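Local atomic coordinates of cytosine-specific methyltransferase (Escherichia coli O157:H7 EDL933, PDB entry 3G7U), a protein that probably methylates cytosine in DNA at carbon 5, using S-adenosyl-L-methionine as methyl donor, as a member of the C5-methyltransferase family. Residues A[38-41]-A[42-46]; A[240-243]-A[244-248]; A[328-331]-A[332-336]. All blocks are in the same frame, centred on the assembly; numbering follows the deposited sequence.

In the fold
From the N terminus, contact 1 comes first: residues 38-46 form the last turns and exit of helix 34-43, in the beta-alpha-beta unit that runs from strand 25-30 to strand 48-50 of the Rossmann-like sheet. Contact 2, residues 240-248, is the start and body of helix 241-248. Contact 3, residues 328-336, is the turn that follows helix 321-328 and leads to helix 340-348. All three are local and follow one another in series, so none nests in or crosses another. In space they meet around residues 334 and 335: Asn43 of contact 1 binds the carbonyl of Arg335, whose guanidinium group bridges to Asp240 and Glu242 of contact 2.

Contact 1 of 3, residues A[38-41]-A[42-46]; sequences NTHA and INFPR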
loop_
_atom_site.group_PDB
_atom_site.type_symbol
_atom_site.label_atom_id
_atom_site.label_comp_id
_atom_site.label_asym_id
_atom_site.label_seq_id
_atom_site.Cartn_x
_atom_site.Cartn_y
_atom_site.Cartn_z
ATOM N N ASN A 38 10.763 9.515 3.405
ATOM C CA ASN A 38 11.869 8.974 4.163
ATOM C C ASN A 38 11.625 7.509 4.440
ATOM O O ASN A 38 12.538 6.692 4.362
ATOM C CB ASN A 38 12.045 9.752 5.478
ATOM C CG ASN A 38 12.702 11.096 5.255
ATOM O OD1 ASN A 38 13.231 11.367 4.171
ATOM N ND2 ASN A 38 12.668 11.952 6.276
ATOM N N THR A 39 10.395 7.168 4.767
ATOM C CA THR A 39 10.107 5.739 4.997
ATOM C C THR A 39 10.245 4.889 3.724
ATOM O O THR A 39 10.736 3.747 3.756
ATOM C CB THR A 39 8.746 5.524 5.681
ATOM O OG1 THR A 39 8.825 6.119 6.985
ATOM C CG2 THR A 39 8.431 4.031 5.798
ATOM N N HIS A 40 9.847 5.470 2.590
ATOM C CA HIS A 40 9.998 4.779 1.325
ATOM C C HIS A 40 11.494 4.505 1.129
ATOM O O HIS A 40 11.883 3.359 0.796
ATOM C CB HIS A 40 9.415 5.612 0.181
ATOM C CG HIS A 40 9.218 4.831 -1.074
ATOM N ND1 HIS A 40 10.281 4.454 -1.885
ATOM C CD2 HIS A 40 8.096 4.392 -1.690
ATOM C CE1 HIS A 40 9.817 3.773 -2.914
ATOM N NE2 HIS A 40 8.496 3.745 -2.837
ATOM N N ALA A 41 12.347 5.504 1.395
ATOM C CA ALA A 41 13.804 5.316 1.184
ATOM C C ALA A 41 14.418 4.288 2.102
ATOM O O ALA A 41 15.372 3.617 1.739
ATOM C CB ALA A 41 14.567 6.629 1.305
ATOM N N ILE A 42 13.875 4.159 3.308
ATOM C CA ILE A 42 14.368 3.129 4.245
ATOM C C ILE A 42 14.117 1.722 3.695
ATOM O O ILE A 42 14.962 0.830 3.811
ATOM C CB ILE A 42 13.692 3.254 5.645
ATOM C CG1 ILE A 42 14.208 4.480 6.421
ATOM C CG2 ILE A 42 13.980 2.015 6.503
ATOM C CD1 ILE A 42 15.728 4.526 6.602
ATOM N N ASN A 43 12.967 1.535 3.073
ATOM C CA ASN A 43 12.571 0.222 2.607
ATOM C C ASN A 43 13.005 -0.022 1.173
ATOM O O ASN A 43 13.117 -1.156 0.743
ATOM C CB ASN A 43 11.071 0.051 2.743
ATOM C CG ASN A 43 10.656 -0.055 4.193
ATOM O OD1 ASN A 43 10.864 -1.112 4.855
ATOM N ND2 ASN A 43 10.146 1.044 4.728
ATOM N N PHE A 44 13.252 1.058 0.427
ATOM C CA PHE A 44 13.695 0.932 -0.982
ATOM C C PHE A 44 14.987 1.745 -1.189
ATOM O O PHE A 44 14.989 2.748 -1.911
ATOM C CB PHE A 44 12.609 1.431 -1.951
ATOM C CG PHE A 44 11.346 0.631 -1.904
ATOM C CD1 PHE A 44 11.162 -0.481 -2.738
ATOM C CD2 PHE A 44 10.361 0.946 -0.960
ATOM C CE1 PHE A 44 9.967 -1.253 -2.662
ATOM C CE2 PHE A 44 9.175 0.190 -0.856
ATOM C CZ PHE A 44 8.981 -0.922 -1.720
ATOM N N PRO A 45 16.085 1.334 -0.542
ATOM C CA PRO A 45 17.279 2.187 -0.547
ATOM C C PRO A 45 17.934 2.376 -1.898
ATOM O O PRO A 45 18.732 3.298 -2.030
ATOM C CB PRO A 45 18.244 1.482 0.419
ATOM C CG PRO A 45 17.775 0.113 0.485
ATOM C CD PRO A 45 16.305 0.088 0.206
ATOM N N ARG A 46 17.577 1.575 -2.903
ATOM C CA ARG A 46 18.176 1.717 -4.235
ATOM C C ARG A 46 17.294 2.455 -5.237
ATOM O O ARG A 46 17.719 2.709 -6.355
ATOM C CB ARG A 46 18.599 0.363 -4.807
ATOM C CG ARG A 46 19.083 -0.646 -3.771
ATOM C CD ARG A 46 20.539 -0.506 -3.337
ATOM N NE ARG A 46 21.176 -1.821 -3.195
ATOM C CZ ARG A 46 21.011 -2.676 -2.180
ATOM N NH1 ARG A 46 20.211 -2.398 -1.150
ATOM N NH2 ARG A 46 21.653 -3.837 -2.197
#
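His40 and Phe44 stack at the C-terminal end of helix 34-43, the helix of a beta-alpha-beta unit in the Rossmann-like part of the fold. From CB, which lies 3.4 Å from His40 O, the Phe44 side chain runs out over the imidazole. Phe44 CG comes 3.6 Å from His40 CE1. Phe44 CD2 lies over one face of the imidazole toward its rim, 3.5 Å from His40 CE1, and Phe44 CE2 comes 4.1 Å from His40 NE2. Beyond the imidazole, the phenyl group touches Ser16 and Leu17 of helix 14-22. The rings form an offset stack with centroids 4.5 Å apart and planes at 28°. The imidazole is fixed in rotation because both nitrogens are bonded, ND1 to His49 and NE2 to Ser16.

On another side of the helix Asn43 folds back on the preceding turn. With CG beside its own backbone N (chi1 -70°), the amide lies alongside Thr39 and ND2 donates to Thr39 O at 2.9 Å. This amide nitrogen also binds Arg335 O. Thr39 O takes two donors, Asn43 N and Asn43 ND2, from opposite faces of its carbonyl plane. Phe44 is where the backbone leaves helical angles, yet its N still closes the last turn on His40 O at 2.7 Å.

Contact 2 of 3, residues A[240-243]-A[244-248]; sequences DTES and IAKLK
The carboxylates of Glu242, in the first turn of helix 241-248, and of Asp240, just before it, are met differently. Glu242 OE2 is met by Lys246 NZ at 2.9 Å on its anti lone pair, the one turned away from OE1. At Asp240, OD2 takes Ser243 OG at 2.8 Å on its anti lone pair, while Ser243 N comes to the same oxygen at 3.0 Å from above the carboxylate plane, 44° out of it.

Asp240 is the N-cap residue; the bond from Ser243 N to its OD2 is the capping bond, and Ser243 OG, set beside its own backbone N (chi1 -56°), adds a second bond to the same oxygen. Asp240 also begins the main-chain bonding through its carbonyl, since Ile244 N donates to Asp240 O at 3.0 Å. The bonds from Ala245 to Thr241, Lys246 to Glu242 and Leu247 to Ser243 continue the helix.

Glu242 and Lys246, one turn apart, lie side by side and point the same way. The glutamate chain is extended beyond CG, whereas the lysine runs straight until a bend at its last torsion (chi4 69°) brings NZ to OE2. Lys246 CE lies 3.6 Å from Glu242 OE2. The ammonium group also has a cation-pi contact with Trp215, and Leu247 packs on Ile252 of strand 251-252.

Negative charge at the N-terminal end of the helix would interact favourably with the helix dipole. Both acids have a further basic partner in Arg335 NH1, which forms salt bridges with Asp240 OD2 and Glu242 OE1. With this one arginine nitrogen shared between them, and the lysine nearby, both acids are probably ionised.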
loop_
_atom_site.group_PDB
_atom_site.type_symbol
_atom_site.label_atom_id
_atom_site.label_comp_id
_atom_site.label_asym_id
_atom_site.label_seq_id
_atom_site.Cartn_x
_atom_site.Cartn_y
_atom_site.Cartn_z
ATOM N N ASP A 240 15.200 -2.830 4.439
ATOM C CA ASP A 240 16.093 -2.252 5.422
ATOM C C ASP A 240 16.971 -3.380 5.989
ATOM O O ASP A 240 16.473 -4.392 6.467
ATOM C CB ASP A 240 15.263 -1.583 6.523
ATOM C CG ASP A 240 16.108 -1.059 7.675
ATOM O OD1 ASP A 240 16.930 -0.145 7.453
ATOM O OD2 ASP A 240 15.907 -1.536 8.807
ATOM N N THR A 241 18.278 -3.199 5.899
ATOM C CA THR A 241 19.267 -4.201 6.339
ATOM C C THR A 241 19.086 -4.660 7.788
ATOM O O THR A 241 19.066 -5.869 8.069
ATOM C CB THR A 241 20.711 -3.655 6.100
ATOM O OG1 THR A 241 20.880 -3.490 4.702
ATOM C CG2 THR A 241 21.762 -4.620 6.593
ATOM N N GLU A 242 18.901 -3.714 8.704
ATOM C CA GLU A 242 18.669 -4.059 10.112
ATOM C C GLU A 242 17.365 -4.829 10.332
ATOM O O GLU A 242 17.351 -5.817 11.097
ATOM C CB GLU A 242 18.730 -2.807 11.007
ATOM C CG GLU A 242 18.440 -3.100 12.472
ATOM C CD GLU A 242 18.357 -1.852 13.358
ATOM O OE1 GLU A 242 18.400 -0.722 12.825
ATOM O OE2 GLU A 242 18.267 -2.008 14.600
ATOM N N SER A 243 16.274 -4.411 9.667
ATOM C CA SER A 243 15.027 -5.174 9.772
ATOM C C SER A 243 15.148 -6.613 9.299
ATOM O O SER A 243 14.606 -7.531 9.929
ATOM C CB SER A 243 13.892 -4.474 9.027
ATOM O OG SER A 243 13.791 -3.173 9.554
ATOM N N ILE A 244 15.866 -6.801 8.194
ATOM C CA ILE A 244 16.071 -8.129 7.619
ATOM C C ILE A 244 16.913 -9.025 8.547
ATOM O O ILE A 244 16.500 -10.163 8.853
ATOM C CB ILE A 244 16.643 -8.059 6.187
ATOM C CG1 ILE A 244 15.610 -7.443 5.239
ATOM C CG2 ILE A 244 16.963 -9.460 5.656
ATOM C CD1 ILE A 244 16.217 -6.991 3.924
ATOM N N ALA A 245 18.023 -8.470 9.036
ATOM C CA ALA A 245 18.887 -9.103 10.044
ATOM C C ALA A 245 18.147 -9.471 11.320
ATOM O O ALA A 245 18.257 -10.592 11.797
ATOM C CB ALA A 245 20.058 -8.221 10.355
ATOM N N LYS A 246 17.355 -8.547 11.857
ATOM C CA LYS A 246 16.565 -8.865 13.064
ATOM C C LYS A 246 15.507 -9.914 12.821
ATOM O O LYS A 246 15.297 -10.776 13.682
ATOM C CB LYS A 246 15.994 -7.600 13.722
ATOM C CG LYS A 246 17.067 -6.870 14.539
ATOM C CD LYS A 246 16.532 -5.622 15.213
ATOM C CE LYS A 246 17.417 -5.106 16.330
ATOM N NZ LYS A 246 18.707 -4.546 15.854
ATOM N N LEU A 247 14.822 -9.857 11.674
ATOM C CA LEU A 247 13.834 -10.882 11.352
ATOM C C LEU A 247 14.427 -12.298 11.373
ATOM O O LEU A 247 13.747 -13.244 11.759
ATOM C CB LEU A 247 13.166 -10.617 10.013
ATOM C CG LEU A 247 12.060 -11.596 9.605
ATOM C CD1 LEU A 247 10.990 -11.775 10.674
ATOM C CD2 LEU A 247 11.416 -11.186 8.284
ATOM N N LYS A 248 15.692 -12.426 10.977
ATOM C CA LYS A 248 16.398 -13.716 11.028
ATOM C C LYS A 248 16.508 -14.234 12.452
ATOM O O LYS A 248 16.609 -15.435 12.643
ATOM C CB LYS A 248 17.792 -13.628 10.407
ATOM C CG LYS A 248 17.788 -13.704 8.894
ATOM C CD LYS A 248 19.152 -13.326 8.290
ATOM C CE LYS A 248 19.027 -13.167 6.765
ATOM N NZ LYS A 248 20.313 -12.806 6.127
#

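Contact 3 of 3, residues A[328-331]-A[332-336]; sequences QGFP and DWFRF
Phe330 holds CG beside its own backbone N, whereas Phe334 swings CG anti to its N (chi1 -161°), and these settings bring the two rings together across the turn. Phe330 presents its edge to the face of Phe334, with CD1 3.7 Å from Phe334 CG and the planes at 53°. Phe336 in turn directs its edge at a face of Phe330: its CZ lies 3.6 Å from Phe330 CG, and the rings are nearly perpendicular, at 81°. The three phenylalanines form an aromatic cluster, which Ala325 of helix 321-328 and Ile347 of helix 340-348 help to enclose.

The chain leaves helix 321-328 through a Schellman motif, with Gly329 at positive phi. It then makes a type I beta turn from Pro331 to Phe334, closed by Phe334 N donating to Pro331 O at 3.1 Å. Trp333 lays its indole against the proline. Pro331 CB stands over the five-membered ring of Trp333, 3.6 Å from its centroid in a CH-pi contact, and Pro331 CG lies 3.6 Å from Trp333 CE2.

Several polar atoms of this buried turn have partners. A water donates to Phe330 O at 3.0 Å and to Asp332 OD1 at 2.7 Å, Asp332 OD2 meets Arg326 and Trp231, and the indole NE1 binds Gly232 O. The salt bridge to Arg326 would favour an ionised Asp332, so the turn combines an apolar aromatic side with a charged, hydrated one.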
loop_
_atom_site.group_PDB
_atom_site.type_symbol
_atom_site.label_atom_id
_atom_site.label_comp_id
_atom_site.label_asym_id
_atom_site.label_seq_id
_atom_site.Cartn_x
_atom_site.Cartn_y
_atom_site.Cartn_z
ATOM N N GLN A 328 -2.949 -5.000 6.910
ATOM C CA GLN A 328 -2.990 -4.306 5.620
ATOM C C GLN A 328 -2.240 -5.083 4.539
ATOM O O GLN A 328 -2.392 -4.784 3.365
ATOM C CB GLN A 328 -2.434 -2.876 5.813
ATOM C CG GLN A 328 -2.415 -1.959 4.634
ATOM C CD GLN A 328 -3.790 -1.554 4.168
ATOM O OE1 GLN A 328 -4.790 -1.703 4.880
ATOM N NE2 GLN A 328 -3.850 -1.036 2.946
ATOM N N GLY A 329 -1.522 -6.138 4.922
ATOM C CA GLY A 329 -0.771 -6.938 3.988
ATOM C C GLY A 329 0.690 -6.558 3.825
ATOM O O GLY A 329 1.329 -6.973 2.860
ATOM N N PHE A 330 1.254 -5.810 4.773
ATOM C CA PHE A 330 2.678 -5.518 4.726
ATOM C C PHE A 330 3.473 -6.642 5.390
ATOM O O PHE A 330 3.028 -7.250 6.362
ATOM C CB PHE A 330 2.989 -4.181 5.455
ATOM C CG PHE A 330 2.761 -2.947 4.618
ATOM C CD1 PHE A 330 3.787 -2.425 3.819
ATOM C CD2 PHE A 330 1.552 -2.282 4.706
ATOM C CE1 PHE A 330 3.567 -1.269 3.071
ATOM C CE2 PHE A 330 1.314 -1.140 3.965
ATOM C CZ PHE A 330 2.335 -0.635 3.167
ATOM N N PRO A 331 4.671 -6.936 4.878
ATOM C CA PRO A 331 5.466 -7.962 5.544
ATOM C C PRO A 331 6.084 -7.460 6.845
ATOM O O PRO A 331 6.276 -6.250 7.027
ATOM C CB PRO A 331 6.588 -8.229 4.552
ATOM C CG PRO A 331 6.684 -7.010 3.695
ATOM C CD PRO A 331 5.360 -6.346 3.708
ATOM N N ASP A 332 6.420 -8.377 7.745
ATOM C CA ASP A 332 7.047 -7.997 9.014
ATOM C C ASP A 332 8.373 -7.293 8.905
ATOM O O ASP A 332 8.746 -6.590 9.834
ATOM C CB ASP A 332 7.249 -9.222 9.919
ATOM C CG ASP A 332 6.014 -9.602 10.663
ATOM O OD1 ASP A 332 5.006 -8.870 10.614
ATOM O OD2 ASP A 332 6.051 -10.650 11.358
ATOM N N TRP A 333 9.079 -7.471 7.782
ATOM C CA TRP A 333 10.381 -6.816 7.569
ATOM C C TRP A 333 10.288 -5.372 7.039
ATOM O O TRP A 333 11.287 -4.680 6.969
ATOM C CB TRP A 333 11.295 -7.685 6.665
ATOM C CG TRP A 333 10.680 -8.125 5.351
ATOM C CD1 TRP A 333 10.098 -9.322 5.091
ATOM C CD2 TRP A 333 10.604 -7.364 4.107
ATOM N NE1 TRP A 333 9.689 -9.386 3.771
ATOM C CE2 TRP A 333 9.988 -8.202 3.145
ATOM C CE3 TRP A 333 11.025 -6.077 3.721
ATOM C CZ2 TRP A 333 9.741 -7.790 1.823
ATOM C CZ3 TRP A 333 10.792 -5.661 2.415
ATOM C CH2 TRP A 333 10.151 -6.511 1.475
ATOM N N PHE A 334 9.071 -4.929 6.717
ATOM C CA PHE A 334 8.853 -3.558 6.252
ATOM C C PHE A 334 8.914 -2.644 7.477
ATOM O O PHE A 334 8.288 -2.908 8.497
ATOM C CB PHE A 334 7.507 -3.462 5.520
ATOM C CG PHE A 334 7.389 -2.258 4.637
ATOM C CD1 PHE A 334 7.716 -2.352 3.270
ATOM C CD2 PHE A 334 7.005 -1.036 5.165
ATOM C CE1 PHE A 334 7.647 -1.226 2.434
ATOM C CE2 PHE A 334 6.913 0.110 4.322
ATOM C CZ PHE A 334 7.241 -0.014 2.968
ATOM N N ARG A 335 9.668 -1.551 7.380
ATOM C CA ARG A 335 9.920 -0.715 8.541
ATOM C C ARG A 335 9.179 0.598 8.407
ATOM O O ARG A 335 9.300 1.267 7.385
ATOM C CB ARG A 335 11.409 -0.431 8.646
ATOM C CG ARG A 335 11.805 0.226 9.971
ATOM C CD ARG A 335 13.336 0.327 10.055
ATOM N NE ARG A 335 13.742 0.962 11.303
ATOM C CZ ARG A 335 14.940 0.817 11.868
ATOM N NH1 ARG A 335 15.843 0.017 11.300
ATOM N NH2 ARG A 335 15.221 1.439 13.025
ATOM N N PHE A 336 8.412 0.969 9.425
ATOM C CA PHE A 336 7.631 2.224 9.360
ATOM C C PHE A 336 8.250 3.272 10.255
ATOM O O PHE A 336 9.202 2.990 10.984
ATOM C CB PHE A 336 6.178 1.980 9.804
ATOM C CG PHE A 336 5.445 1.078 8.882
ATOM C CD1 PHE A 336 4.831 1.594 7.758
ATOM C CD2 PHE A 336 5.457 -0.310 9.075
ATOM C CE1 PHE A 336 4.203 0.748 6.838
ATOM C CE2 PHE A 336 4.826 -1.178 8.156
ATOM C CZ PHE A 336 4.185 -0.642 7.048
HETATM O O HOH W 1 3.810 -6.807 9.256
#